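Local coordinates for metallo-beta-lactamase domain-containing protein (Enterococcus faecalis, PDB 2AZ4) that is of unknown function but carries a two-zinc site in a metallo-beta-lactamase fold and is probably a hydrolase, possibly an RNA-binding exonuclease, at residues T7-H12 with H182-T187; V22-Y27 with K81-T86; A30-D35 with L175-P180; A87-H92 with I153-I158; N150-I153 with I158-E161. All coordinates share one frame; numbering follows the deposited sequence.

Interaction 1 of 5, residues T7-H12 with H182-T187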
# COMPACT_ATOMS: atom_id res chain seq x y z
N THR A 7 7.45 -22.49 -18.26
CA THR A 7 7.00 -21.56 -17.23
C THR A 7 6.49 -20.34 -18.00
O THR A 7 7.24 -19.74 -18.76
CB THR A 7 8.13 -21.19 -16.22
OG1 THR A 7 8.55 -22.36 -15.50
CG2 THR A 7 7.65 -20.15 -15.21
N THR A 8 5.22 -20.00 -17.85
CA THR A 8 4.68 -18.84 -18.56
C THR A 8 4.26 -17.72 -17.58
O THR A 8 3.56 -17.98 -16.61
CB THR A 8 3.47 -19.24 -19.45
OG1 THR A 8 3.85 -20.32 -20.31
CG2 THR A 8 3.02 -18.06 -20.33
N VAL A 9 4.69 -16.50 -17.88
CA VAL A 9 4.30 -15.30 -17.16
C VAL A 9 3.36 -14.46 -18.03
O VAL A 9 3.70 -14.14 -19.17
CB VAL A 9 5.54 -14.42 -16.81
CG1 VAL A 9 5.18 -13.31 -15.86
CG2 VAL A 9 6.69 -15.25 -16.24
N THR A 10 2.19 -14.11 -17.50
CA THR A 10 1.19 -13.35 -18.24
C THR A 10 0.89 -12.07 -17.51
O THR A 10 0.57 -12.10 -16.31
CB THR A 10 -0.16 -14.07 -18.39
OG1 THR A 10 0.03 -15.39 -18.90
CG2 THR A 10 -1.09 -13.31 -19.36
N PHE A 11 0.94 -10.96 -18.23
CA PHE A 11 0.66 -9.63 -17.68
C PHE A 11 -0.79 -9.24 -17.96
O PHE A 11 -1.09 -8.52 -18.92
CB PHE A 11 1.67 -8.61 -18.19
CG PHE A 11 3.08 -8.94 -17.79
CD1 PHE A 11 3.63 -8.40 -16.61
CD2 PHE A 11 3.84 -9.84 -18.55
CE1 PHE A 11 4.92 -8.74 -16.21
CE2 PHE A 11 5.13 -10.20 -18.15
CZ PHE A 11 5.68 -9.65 -16.97
N HIS A 12 -1.67 -9.77 -17.13
CA HIS A 12 -3.11 -9.61 -17.30
C HIS A 12 -3.59 -8.18 -17.18
O HIS A 12 -4.50 -7.79 -17.90
CB HIS A 12 -3.87 -10.49 -16.29
CG HIS A 12 -3.76 -11.96 -16.57
ND1 HIS A 12 -4.34 -12.55 -17.67
CD2 HIS A 12 -3.16 -12.97 -15.88
CE1 HIS A 12 -4.11 -13.85 -17.66
NE2 HIS A 12 -3.37 -14.13 -16.59
N HIS A 182 13.42 -22.19 -13.40
CA HIS A 182 13.43 -20.73 -13.40
C HIS A 182 13.26 -20.06 -12.05
O HIS A 182 12.62 -20.60 -11.14
CB HIS A 182 12.39 -20.18 -14.38
CG HIS A 182 12.54 -20.72 -15.76
ND1 HIS A 182 13.46 -20.21 -16.65
CD2 HIS A 182 11.93 -21.75 -16.38
CE1 HIS A 182 13.39 -20.90 -17.78
NE2 HIS A 182 12.47 -21.84 -17.64
N PHE A 183 13.81 -18.86 -11.98
CA PHE A 183 13.80 -18.03 -10.78
C PHE A 183 13.45 -16.63 -11.23
O PHE A 183 14.21 -15.99 -11.97
CB PHE A 183 15.20 -18.05 -10.13
CG PHE A 183 15.38 -17.03 -9.02
CD1 PHE A 183 14.33 -16.70 -8.16
CD2 PHE A 183 16.61 -16.42 -8.83
CE1 PHE A 183 14.50 -15.75 -7.14
CE2 PHE A 183 16.80 -15.48 -7.80
CZ PHE A 183 15.75 -15.15 -6.96
N ILE A 184 12.28 -16.15 -10.80
CA ILE A 184 11.81 -14.81 -11.14
C ILE A 184 11.39 -14.06 -9.87
O ILE A 184 11.18 -14.66 -8.83
CB ILE A 184 10.71 -14.85 -12.21
CG1 ILE A 184 9.41 -15.44 -11.66
CG2 ILE A 184 11.21 -15.61 -13.46
CD1 ILE A 184 8.26 -15.34 -12.64
N THR A 185 11.28 -12.74 -9.96
CA THR A 185 11.13 -11.91 -8.78
C THR A 185 10.15 -10.78 -9.07
O THR A 185 10.25 -10.14 -10.11
CB THR A 185 12.50 -11.30 -8.37
OG1 THR A 185 13.41 -12.37 -8.09
CG2 THR A 185 12.34 -10.44 -7.14
N TYR A 186 9.23 -10.57 -8.13
CA TYR A 186 8.25 -9.49 -8.19
C TYR A 186 8.53 -8.58 -7.00
O TYR A 186 8.47 -9.04 -5.87
CB TYR A 186 6.85 -10.08 -8.07
CG TYR A 186 5.77 -9.04 -7.93
CD1 TYR A 186 5.61 -8.01 -8.88
CD2 TYR A 186 4.92 -9.05 -6.81
CE1 TYR A 186 4.60 -7.05 -8.74
CE2 TYR A 186 3.92 -8.09 -6.66
CZ TYR A 186 3.76 -7.10 -7.63
OH TYR A 186 2.76 -6.16 -7.49
N THR A 187 8.86 -7.32 -7.25
CA THR A 187 9.32 -6.45 -6.15
C THR A 187 8.20 -5.98 -5.23
O THR A 187 8.46 -5.62 -4.08
CB THR A 187 10.06 -5.17 -6.67
OG1 THR A 187 9.18 -4.39 -7.50
CG2 THR A 187 11.30 -5.54 -7.43
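Val9 and Ile184 bridge the gap between two strands with their outer methyls, which meet end to end, Val9 CG2 lying 3.9 Å from Ile184 CD1. Ile184 spans its share of the gap because CG1 sits between the backbone N and the carbonyl carbon (chi1 69°) and CD1 then continues the chain in extended form. This end is buried and purely apolar. Val25, Leu212, Met214 and Leu429 also press on Ile184, while Ile23 touches Val9, and the methyls are buried in hydrocarbon. Two positions back along each strand the contact is more polar, and His182 alone is partly exposed. Here Thr7 and His182 lie side by side, pointing contrary ways, and the approach of Thr7 OG1 to His182 CD2, 3.5 Å, involves no hydrogen bond. The polar ends have stronger partners outside this pair: Thr7 OG1 is hydrogen-bonded to Thr179 OG1, and His182 ND1 to Glu211. These bonds probably help to orient both side chains; the hydroxyl approaches the imidazole obliquely. No hydrogen bond joins the two segments, and their backbones remain well separated, with CA atoms 9.6 Å apart between Val9 and Ile184. Strands 7-13 and 182-186 belong to different mixed sheets, and such facing of two sheets through interlayer side chains is typical of the central beta sandwich of the metallo-beta-lactamase fold.

Interaction 2 of 5, residues V22-Y27 with K81-T86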
# COMPACT_ATOMS: atom_id res chain seq x y z
N VAL A 22 -1.87 -7.38 -12.10
CA VAL A 22 -2.25 -8.76 -11.90
C VAL A 22 -1.41 -9.55 -12.88
O VAL A 22 -1.57 -9.42 -14.11
CB VAL A 22 -3.76 -9.02 -12.13
CG1 VAL A 22 -4.09 -10.49 -11.92
CG2 VAL A 22 -4.64 -8.12 -11.22
N ILE A 23 -0.50 -10.35 -12.34
CA ILE A 23 0.38 -11.16 -13.13
C ILE A 23 0.11 -12.59 -12.73
O ILE A 23 -0.13 -12.88 -11.56
CB ILE A 23 1.87 -10.76 -12.88
CG1 ILE A 23 2.11 -9.33 -13.40
CG2 ILE A 23 2.83 -11.76 -13.46
CD1 ILE A 23 3.38 -8.66 -12.84
N GLU A 24 0.15 -13.46 -13.74
CA GLU A 24 0.06 -14.89 -13.57
C GLU A 24 1.38 -15.56 -13.89
O GLU A 24 2.05 -15.22 -14.87
CB GLU A 24 -1.01 -15.47 -14.48
CG GLU A 24 -1.15 -16.98 -14.38
CD GLU A 24 -2.19 -17.54 -15.33
OE1 GLU A 24 -2.81 -16.76 -16.07
OE2 GLU A 24 -2.38 -18.77 -15.34
N VAL A 25 1.75 -16.51 -13.05
CA VAL A 25 2.88 -17.38 -13.30
C VAL A 25 2.33 -18.79 -13.30
O VAL A 25 1.72 -19.21 -12.31
CB VAL A 25 4.03 -17.22 -12.27
CG1 VAL A 25 5.17 -18.19 -12.61
CG2 VAL A 25 4.57 -15.79 -12.29
N ALA A 26 2.51 -19.50 -14.41
CA ALA A 26 1.98 -20.86 -14.57
C ALA A 26 3.05 -21.87 -14.97
O ALA A 26 3.94 -21.58 -15.78
CB ALA A 26 0.87 -20.87 -15.59
N TYR A 27 2.92 -23.07 -14.39
CA TYR A 27 3.81 -24.19 -14.62
C TYR A 27 3.04 -25.49 -14.37
O TYR A 27 2.53 -25.71 -13.26
CB TYR A 27 5.01 -24.16 -13.67
CG TYR A 27 6.00 -25.28 -13.93
CD1 TYR A 27 6.88 -25.21 -15.01
CD2 TYR A 27 6.06 -26.40 -13.10
CE1 TYR A 27 7.80 -26.23 -15.26
CE2 TYR A 27 6.96 -27.44 -13.36
CZ TYR A 27 7.83 -27.34 -14.44
OH TYR A 27 8.75 -28.33 -14.68
N LYS A 81 -6.50 -24.14 -20.46
CA LYS A 81 -6.00 -25.10 -19.47
C LYS A 81 -6.76 -25.00 -18.17
O LYS A 81 -7.14 -23.92 -17.74
CB LYS A 81 -4.49 -24.88 -19.19
CG LYS A 81 -3.59 -25.06 -20.40
CD LYS A 81 -2.10 -25.16 -20.01
CE LYS A 81 -1.25 -25.76 -21.16
NZ LYS A 81 -1.46 -27.25 -21.40
N ASP A 82 -6.98 -26.16 -17.55
CA ASP A 82 -7.48 -26.26 -16.18
C ASP A 82 -6.29 -26.44 -15.26
O ASP A 82 -5.29 -27.07 -15.64
CB ASP A 82 -8.42 -27.45 -16.03
CG ASP A 82 -9.75 -27.26 -16.72
OD1 ASP A 82 -10.12 -26.11 -17.04
OD2 ASP A 82 -10.43 -28.27 -16.96
N TYR A 83 -6.37 -25.88 -14.06
CA TYR A 83 -5.28 -25.98 -13.10
C TYR A 83 -5.73 -26.71 -11.83
O TYR A 83 -6.82 -26.45 -11.32
CB TYR A 83 -4.72 -24.58 -12.78
CG TYR A 83 -3.96 -24.01 -13.95
CD1 TYR A 83 -2.61 -24.30 -14.14
CD2 TYR A 83 -4.59 -23.17 -14.88
CE1 TYR A 83 -1.90 -23.80 -15.22
CE2 TYR A 83 -3.88 -22.65 -15.97
CZ TYR A 83 -2.54 -22.98 -16.14
OH TYR A 83 -1.84 -22.48 -17.21
N GLN A 84 -4.91 -27.63 -11.36
CA GLN A 84 -5.19 -28.34 -10.11
C GLN A 84 -4.85 -27.52 -8.87
O GLN A 84 -5.47 -27.71 -7.82
CB GLN A 84 -4.44 -29.68 -10.04
CG GLN A 84 -5.06 -30.76 -10.93
CD GLN A 84 -6.50 -31.06 -10.55
OE1 GLN A 84 -7.43 -30.82 -11.34
NE2 GLN A 84 -6.70 -31.54 -9.33
N HIS A 85 -3.88 -26.60 -9.01
CA HIS A 85 -3.35 -25.82 -7.87
C HIS A 85 -3.33 -24.35 -8.25
O HIS A 85 -2.73 -23.98 -9.25
CB HIS A 85 -1.92 -26.25 -7.50
CG HIS A 85 -1.76 -27.73 -7.33
ND1 HIS A 85 -2.11 -28.39 -6.17
CD2 HIS A 85 -1.26 -28.68 -8.17
CE1 HIS A 85 -1.86 -29.68 -6.31
NE2 HIS A 85 -1.34 -29.88 -7.51
N THR A 86 -4.00 -23.52 -7.44
CA THR A 86 -4.12 -22.10 -7.72
C THR A 86 -3.91 -21.38 -6.40
O THR A 86 -4.35 -21.87 -5.35
CB THR A 86 -5.53 -21.74 -8.26
OG1 THR A 86 -5.84 -22.55 -9.41
CG2 THR A 86 -5.59 -20.25 -8.63
O HOH W 1 -2.40 -20.11 -17.76
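On the face of the N-terminal sheet that carries Glu24 and Ala26, the loop leading into strand 85-89 folds back and lays Tyr83 against strand 22-27. The closest contact is made by the methyl of Ala26, whose CB lies 3.5 Å from Tyr83 OH and 4.0 Å from Tyr83 CZ, meeting the phenol obliquely at its hydroxyl end. Glu24 and Tyr83 approach each other from opposite directions. With CG anti to the backbone N (chi1 179°) and the chain extended beyond it, the carboxylate is carried outward from the strand, its plane turned 73° from that of the Tyr83 ring. The gap of 4.2 Å between Glu24 OE2 and Tyr83 OH is too wide for a direct bond, and a water lies between them. The water probably donates to Glu24 OE2, at 2.8 Å; its separation from Tyr83 OH refines to a doubtfully short value. The other carboxylate oxygen, Glu24 OE1, is hydrogen-bonded to His12 NE2, a bond that may favour the charged form of the glutamate. Strand 30-34 lies between strands 22-27 and 85-89 in the sheet. The tyrosine therefore reaches across that middle strand, stacking its ring on His31, while Glu24 also touches His31 and Phe33 and strand 7-13 flanks strand 22-27 on its far side.

Interaction 3 of 5, residues A30-D35 with L175-P180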
# COMPACT_ATOMS: atom_id res chain seq x y z
N ALA A 30 -0.22 -25.98 -12.15
CA ALA A 30 -0.31 -24.96 -11.12
C ALA A 30 -0.14 -23.54 -11.67
O ALA A 30 0.56 -23.32 -12.68
CB ALA A 30 0.69 -25.23 -9.98
N HIS A 31 -0.81 -22.59 -11.03
CA HIS A 31 -0.58 -21.19 -11.34
C HIS A 31 -0.82 -20.29 -10.14
O HIS A 31 -1.62 -20.62 -9.26
CB HIS A 31 -1.34 -20.72 -12.62
CG HIS A 31 -2.84 -20.78 -12.54
ND1 HIS A 31 -3.53 -21.39 -11.52
CD2 HIS A 31 -3.78 -20.32 -13.40
CE1 HIS A 31 -4.83 -21.29 -11.74
NE2 HIS A 31 -5.01 -20.63 -12.87
N ILE A 32 -0.07 -19.20 -10.10
CA ILE A 32 -0.19 -18.18 -9.07
C ILE A 32 -0.49 -16.83 -9.70
O ILE A 32 -0.21 -16.61 -10.88
CB ILE A 32 1.06 -18.08 -8.17
CG1 ILE A 32 2.28 -17.62 -8.98
CG2 ILE A 32 1.29 -19.40 -7.46
CD1 ILE A 32 3.54 -17.32 -8.15
N PHE A 33 -1.09 -15.95 -8.91
CA PHE A 33 -1.43 -14.61 -9.36
C PHE A 33 -1.01 -13.65 -8.25
O PHE A 33 -0.98 -14.04 -7.08
CB PHE A 33 -2.95 -14.44 -9.59
CG PHE A 33 -3.54 -15.34 -10.69
CD1 PHE A 33 -3.87 -14.82 -11.94
CD2 PHE A 33 -3.80 -16.68 -10.45
CE1 PHE A 33 -4.43 -15.66 -12.95
CE2 PHE A 33 -4.34 -17.52 -11.46
CZ PHE A 33 -4.65 -17.00 -12.69
N PHE A 34 -0.72 -12.40 -8.64
CA PHE A 34 -0.33 -11.30 -7.75
C PHE A 34 -0.30 -10.02 -8.57
O PHE A 34 0.05 -10.05 -9.74
CB PHE A 34 1.06 -11.53 -7.13
CG PHE A 34 2.13 -11.90 -8.13
CD1 PHE A 34 2.39 -13.24 -8.45
CD2 PHE A 34 2.88 -10.91 -8.77
CE1 PHE A 34 3.35 -13.59 -9.37
CE2 PHE A 34 3.87 -11.26 -9.70
CZ PHE A 34 4.10 -12.58 -10.01
N ASP A 35 -0.71 -8.89 -8.00
CA ASP A 35 -1.50 -8.83 -6.77
C ASP A 35 -2.98 -8.97 -7.17
O ASP A 35 -3.31 -9.83 -8.00
CB ASP A 35 -1.21 -7.51 -6.03
CG ASP A 35 0.21 -7.47 -5.47
OD1 ASP A 35 0.66 -8.51 -4.93
OD2 ASP A 35 0.88 -6.41 -5.53
N LEU A 175 8.08 -11.04 -3.87
CA LEU A 175 7.93 -12.48 -4.05
C LEU A 175 9.13 -13.00 -4.81
O LEU A 175 9.53 -12.38 -5.82
CB LEU A 175 6.63 -12.81 -4.80
CG LEU A 175 5.32 -12.20 -4.28
CD1 LEU A 175 4.19 -12.63 -5.19
CD2 LEU A 175 5.01 -12.65 -2.81
N LEU A 176 9.72 -14.09 -4.33
CA LEU A 176 10.75 -14.79 -5.08
C LEU A 176 10.10 -16.09 -5.53
O LEU A 176 9.68 -16.90 -4.70
CB LEU A 176 11.98 -15.11 -4.24
CG LEU A 176 12.77 -13.99 -3.57
CD1 LEU A 176 13.96 -14.64 -2.91
CD2 LEU A 176 13.24 -12.99 -4.55
N ILE A 177 10.02 -16.27 -6.84
CA ILE A 177 9.22 -17.36 -7.42
C ILE A 177 10.09 -18.38 -8.16
O ILE A 177 10.83 -18.02 -9.07
CB ILE A 177 8.14 -16.76 -8.36
CG1 ILE A 177 7.21 -15.84 -7.56
CG2 ILE A 177 7.32 -17.87 -9.08
CD1 ILE A 177 6.67 -14.64 -8.38
N ARG A 178 10.01 -19.65 -7.77
CA ARG A 178 10.78 -20.66 -8.47
C ARG A 178 9.92 -21.77 -9.03
O ARG A 178 9.01 -22.26 -8.36
CB ARG A 178 11.88 -21.23 -7.56
CG ARG A 178 12.98 -20.21 -7.30
CD ARG A 178 14.02 -20.79 -6.39
NE ARG A 178 14.46 -19.84 -5.38
CZ ARG A 178 15.57 -19.10 -5.45
NH1 ARG A 178 16.36 -19.18 -6.51
NH2 ARG A 178 15.87 -18.28 -4.46
N THR A 179 10.19 -22.12 -10.29
CA THR A 179 9.80 -23.41 -10.87
C THR A 179 11.10 -24.20 -11.05
O THR A 179 12.19 -23.63 -10.89
CB THR A 179 9.06 -23.23 -12.20
OG1 THR A 179 9.93 -22.61 -13.16
CG2 THR A 179 7.83 -22.35 -12.02
N PRO A 180 11.03 -25.51 -11.36
CA PRO A 180 12.29 -26.28 -11.44
C PRO A 180 13.41 -25.68 -12.32
O PRO A 180 14.58 -25.87 -12.02
CB PRO A 180 11.82 -27.64 -11.97
CG PRO A 180 10.43 -27.75 -11.42
CD PRO A 180 9.86 -26.38 -11.61
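Leu175 begins the contact by setting one methyl over a face of the Phe34 ring: CD1 stands 4.0 Å from the ring centroid, 28° off the ring normal, a CH-pi contact displaced toward the CG side of the ring. Its nearest ring atom is Phe34 CG, 3.7 Å from Leu175 CD1. The leucine overlies the ring while heading the other way, and the two do not meet end on. Phe34 is brought there by a first torsion that holds CG between the backbone N and the carbonyl carbon (chi1 49°). Two residues on, Ile177 divides its work between its branches. CD1 comes obliquely on the far end of the same ring, 3.6 Å from Phe34 CE1 and 3.7 Å from Phe34 CZ, while CG2 meets Ile32 CD1 at 3.9 Å, the outer parts of the two isoleucines abutting. Strands 30-34 and 175-179 run nearly antiparallel in facing sheets, their axes 10.6 Å apart, without pairing. Around this core Ile184, Val160 and Phe89 add further apolar surface, and Tyr186 meets the Phe34 ring at about 40°. Just beyond Phe34, after a cis peptide bond, Asp35 OD2 is hydrogen-bonded to His97 ND1 of the second zinc site. No polar bond crosses between the segments, so this part of the sandwich is held by dispersion and the exclusion of water.

Interaction 4 of 5, residues A87-H92 with I153-I158. With ZN (zinc ion), chain C.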
# COMPACT_ATOMS: atom_id res chain seq x y z
N ALA A 87 -3.25 -20.22 -6.45
CA ALA A 87 -3.14 -19.38 -5.25
C ALA A 87 -2.88 -17.95 -5.63
O ALA A 87 -2.36 -17.66 -6.72
CB ALA A 87 -2.00 -19.89 -4.33
N VAL A 88 -3.20 -17.04 -4.71
CA VAL A 88 -3.03 -15.63 -4.97
C VAL A 88 -2.19 -15.06 -3.83
O VAL A 88 -2.38 -15.42 -2.68
CB VAL A 88 -4.39 -14.84 -5.13
CG1 VAL A 88 -4.16 -13.33 -5.30
CG2 VAL A 88 -5.21 -15.34 -6.30
N PHE A 89 -1.29 -14.16 -4.18
CA PHE A 89 -0.43 -13.50 -3.20
C PHE A 89 -0.66 -12.02 -3.25
O PHE A 89 -0.94 -11.44 -4.32
CB PHE A 89 1.05 -13.84 -3.48
CG PHE A 89 1.36 -15.28 -3.31
CD1 PHE A 89 1.94 -15.74 -2.12
CD2 PHE A 89 1.08 -16.20 -4.32
CE1 PHE A 89 2.23 -17.11 -1.96
CE2 PHE A 89 1.35 -17.57 -4.16
CZ PHE A 89 1.92 -18.03 -2.97
N LEU A 90 -0.50 -11.38 -2.09
CA LEU A 90 -0.73 -9.95 -1.97
C LEU A 90 0.50 -9.28 -1.35
O LEU A 90 0.84 -9.54 -0.19
CB LEU A 90 -2.00 -9.76 -1.11
CG LEU A 90 -2.57 -8.43 -0.71
CD1 LEU A 90 -2.74 -7.46 -1.89
CD2 LEU A 90 -3.89 -8.65 0.07
N SER A 91 1.16 -8.44 -2.13
CA SER A 91 2.41 -7.82 -1.72
C SER A 91 2.20 -6.96 -0.47
O SER A 91 3.01 -7.02 0.44
CB SER A 91 3.05 -7.00 -2.87
OG SER A 91 2.42 -5.74 -3.11
N HIS A 92 1.14 -6.16 -0.46
CA HIS A 92 0.81 -5.29 0.66
C HIS A 92 -0.64 -4.78 0.58
O HIS A 92 -1.35 -5.02 -0.41
CB HIS A 92 1.82 -4.13 0.79
CG HIS A 92 1.82 -3.17 -0.37
ND1 HIS A 92 2.09 -3.56 -1.66
CD2 HIS A 92 1.61 -1.83 -0.42
CE1 HIS A 92 2.07 -2.50 -2.46
NE2 HIS A 92 1.76 -1.45 -1.73
N ILE A 153 5.84 -20.91 0.24
CA ILE A 153 4.61 -21.63 -0.09
C ILE A 153 4.84 -22.40 -1.37
O ILE A 153 5.42 -21.86 -2.32
CB ILE A 153 3.40 -20.66 -0.27
CG1 ILE A 153 3.14 -19.83 1.01
CG2 ILE A 153 2.13 -21.40 -0.71
CD1 ILE A 153 2.93 -20.65 2.32
N LYS A 154 4.35 -23.64 -1.39
CA LYS A 154 4.39 -24.52 -2.55
C LYS A 154 3.02 -24.70 -3.19
O LYS A 154 2.06 -25.11 -2.53
CB LYS A 154 4.96 -25.88 -2.14
CG LYS A 154 6.46 -25.81 -1.93
CD LYS A 154 6.96 -26.88 -1.00
CE LYS A 154 8.50 -26.93 -0.99
NZ LYS A 154 9.15 -25.70 -0.40
N VAL A 155 2.93 -24.33 -4.46
CA VAL A 155 1.68 -24.39 -5.21
C VAL A 155 2.05 -25.27 -6.38
O VAL A 155 2.71 -24.81 -7.32
CB VAL A 155 1.24 -22.98 -5.69
CG1 VAL A 155 0.01 -23.04 -6.61
CG2 VAL A 155 0.99 -22.05 -4.49
N GLY A 156 1.68 -26.55 -6.30
CA GLY A 156 2.23 -27.57 -7.20
C GLY A 156 3.74 -27.50 -7.15
O GLY A 156 4.34 -27.49 -6.07
N GLU A 157 4.37 -27.41 -8.32
CA GLU A 157 5.81 -27.31 -8.40
C GLU A 157 6.33 -25.87 -8.43
O GLU A 157 7.51 -25.64 -8.69
CB GLU A 157 6.32 -28.10 -9.60
CG GLU A 157 6.20 -29.60 -9.39
CD GLU A 157 6.91 -30.37 -10.49
OE1 GLU A 157 8.17 -30.30 -10.57
OE2 GLU A 157 6.21 -31.06 -11.27
N ILE A 158 5.45 -24.90 -8.18
CA ILE A 158 5.87 -23.53 -7.98
C ILE A 158 6.15 -23.26 -6.51
O ILE A 158 5.33 -23.55 -5.64
CB ILE A 158 4.81 -22.49 -8.47
CG1 ILE A 158 4.24 -22.86 -9.83
CG2 ILE A 158 5.42 -21.08 -8.49
CD1 ILE A 158 3.11 -21.94 -10.27
ZN ZN C . 2.06 0.79 -2.12
O HOH W 2 2.12 2.87 -2.82
O HOH W 3 0.32 1.24 -3.57
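Ser91 OG accepts the N-H of His92 ND1 at 2.6 Å, with an N-H...O angle of 154° and the oxygen almost in the imidazole plane. This second-shell bond helps to fix the ring rotation and leaves His92 NE2 to bind zinc at 2.3 Å. Two waters, His94, His167 and Asp189 complete the coordination of that ion. The strand leading to the site packs on the hairpin of 153-158. Ala87 CB touches Val155 CG2 at 3.7 Å, and two residues further the ring of Phe89 presents its edge to the hairpin, with CZ 4.0 Å from Ile153 CB. Val155 CG2 stands near the same edge, more distantly. Beyond Val155 the hairpin reverses through a type II' turn, closed by Ile158 N to Val155 O at 2.9 Å; Val155 N to Ile158 O, at 2.8 Å, is the second bond of the flanking hairpin pair. Gly156 takes the positive phi of 53° there. The packed strands lie in different sheets, their axes 9.3 Å apart, and Tyr111 meets the Phe89 ring from the neighbouring strand. A buried strand running into the first histidine of the HxHxDH sequence is typical of the metallo-beta-lactamase active site.

Interaction 5 of 5, residues N150-I153 with I158-E161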
# COMPACT_ATOMS: atom_id res chain seq x y z
N ASN A 150 9.79 -14.39 5.07
CA ASN A 150 10.58 -15.40 4.34
C ASN A 150 9.95 -16.80 4.29
O ASN A 150 10.65 -17.77 4.00
CB ASN A 150 12.03 -15.46 4.84
CG ASN A 150 12.67 -14.08 4.94
OD1 ASN A 150 12.81 -13.36 3.96
ND2 ASN A 150 13.08 -13.71 6.13
N ASP A 151 8.65 -16.91 4.57
CA ASP A 151 7.97 -18.22 4.43
C ASP A 151 7.94 -18.61 2.96
O ASP A 151 7.86 -17.73 2.09
CB ASP A 151 6.52 -18.18 4.95
CG ASP A 151 6.42 -18.21 6.48
OD1 ASP A 151 7.42 -18.53 7.17
OD2 ASP A 151 5.32 -17.93 6.99
N VAL A 152 7.98 -19.92 2.70
CA VAL A 152 7.92 -20.46 1.37
C VAL A 152 6.61 -21.25 1.25
O VAL A 152 6.29 -22.13 2.08
CB VAL A 152 9.16 -21.36 1.05
CG1 VAL A 152 9.06 -22.01 -0.34
CG2 VAL A 152 10.46 -20.56 1.17
N ILE A 153 5.84 -20.91 0.24
CA ILE A 153 4.61 -21.63 -0.09
C ILE A 153 4.84 -22.40 -1.37
O ILE A 153 5.42 -21.86 -2.32
CB ILE A 153 3.40 -20.66 -0.27
CG1 ILE A 153 3.14 -19.83 1.01
CG2 ILE A 153 2.13 -21.40 -0.71
CD1 ILE A 153 2.93 -20.65 2.32
N ILE A 158 5.45 -24.90 -8.18
CA ILE A 158 5.87 -23.53 -7.98
C ILE A 158 6.15 -23.26 -6.51
O ILE A 158 5.33 -23.55 -5.64
CB ILE A 158 4.81 -22.49 -8.47
CG1 ILE A 158 4.24 -22.86 -9.83
CG2 ILE A 158 5.42 -21.08 -8.49
CD1 ILE A 158 3.11 -21.94 -10.27
N SER A 159 7.31 -22.67 -6.24
CA SER A 159 7.70 -22.31 -4.89
C SER A 159 7.79 -20.78 -4.77
O SER A 159 8.41 -20.11 -5.61
CB SER A 159 9.03 -22.98 -4.56
OG SER A 159 9.79 -22.20 -3.66
N VAL A 160 7.12 -20.22 -3.77
CA VAL A 160 7.04 -18.77 -3.63
C VAL A 160 7.53 -18.39 -2.25
O VAL A 160 6.99 -18.86 -1.24
CB VAL A 160 5.59 -18.23 -3.83
CG1 VAL A 160 5.55 -16.69 -3.75
CG2 VAL A 160 4.97 -18.73 -5.13
N GLU A 161 8.58 -17.58 -2.22
CA GLU A 161 9.07 -17.03 -0.97
C GLU A 161 8.58 -15.60 -0.80
O GLU A 161 8.75 -14.77 -1.70
CB GLU A 161 10.60 -17.06 -0.90
CG GLU A 161 11.15 -16.74 0.52
CD GLU A 161 12.66 -16.91 0.63
OE1 GLU A 161 13.23 -17.60 -0.23
OE2 GLU A 161 13.26 -16.36 1.60
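Val152 and Glu161 lie opposite each other as a non-hydrogen-bonded antiparallel pair, their side chains on one face of the hairpin and crossing at an angle. Val152 points its two methyls different ways: CG2 packs against the aliphatic part of the glutamate, 3.9 Å from Glu161 CG, while CG1 turns diagonally across to Ser159, 3.4 Å from its OG. Glu161, with CG anti to its backbone N (chi1 -169°) and the chain extended, passes alongside the backbone oxygens of Asn150 and Asp151 to bring its carboxylate near Asn150. There Glu161 OE2 lies 3.6 Å from Asn150 CB, and the amide and carboxylate planes stand at 84°, nearly perpendicular. The charge is met instead by Lys206, which forms a salt bridge with OE2. Ile153 and Val160, the hydrogen-bonded pair, both start toward the other face, the Ile153 side chain then leading away from strand 158-164. Ile153 N donates to Val160 O, and Val160 N to Ile153 O, both at 2.8 Å. The Val160 O acceptor is also approached by Val152 CA at 3.2 Å, a CA-H...O contact. Strand 152-155 is the outermost of its sheet, and strand 158-164 lies between it and strand 173-179, whose Leu176 and Arg178 bond the backbones of Glu161 and Ser159. On the Val160 face, Ile32 and Phe89 of the facing sheet pack against this hairpin.

In the fold
From the N terminus, the first strand meets 182-187 in interaction 1, closing a long loop within which the other four contacts nest. Strands 22-27 and 30-34 follow. Interaction 2 ties the former to the approach to strand 85-89, and because 30-35 lies between its segments and 175-180 beyond them, it crosses interaction 3. Inside the loop of interaction 3 lie interactions 4 and 5, which both close on the 150-161 hairpin and share Ile153 and Ile158; interaction 5 is the local pairing, interaction 4 its packing on the zinc-bearing segment. Interactions 1, 3 and 4 join the two sheets; interaction 2 lays a loop on the outer face of the first, and interaction 5 pairs two strands of the second.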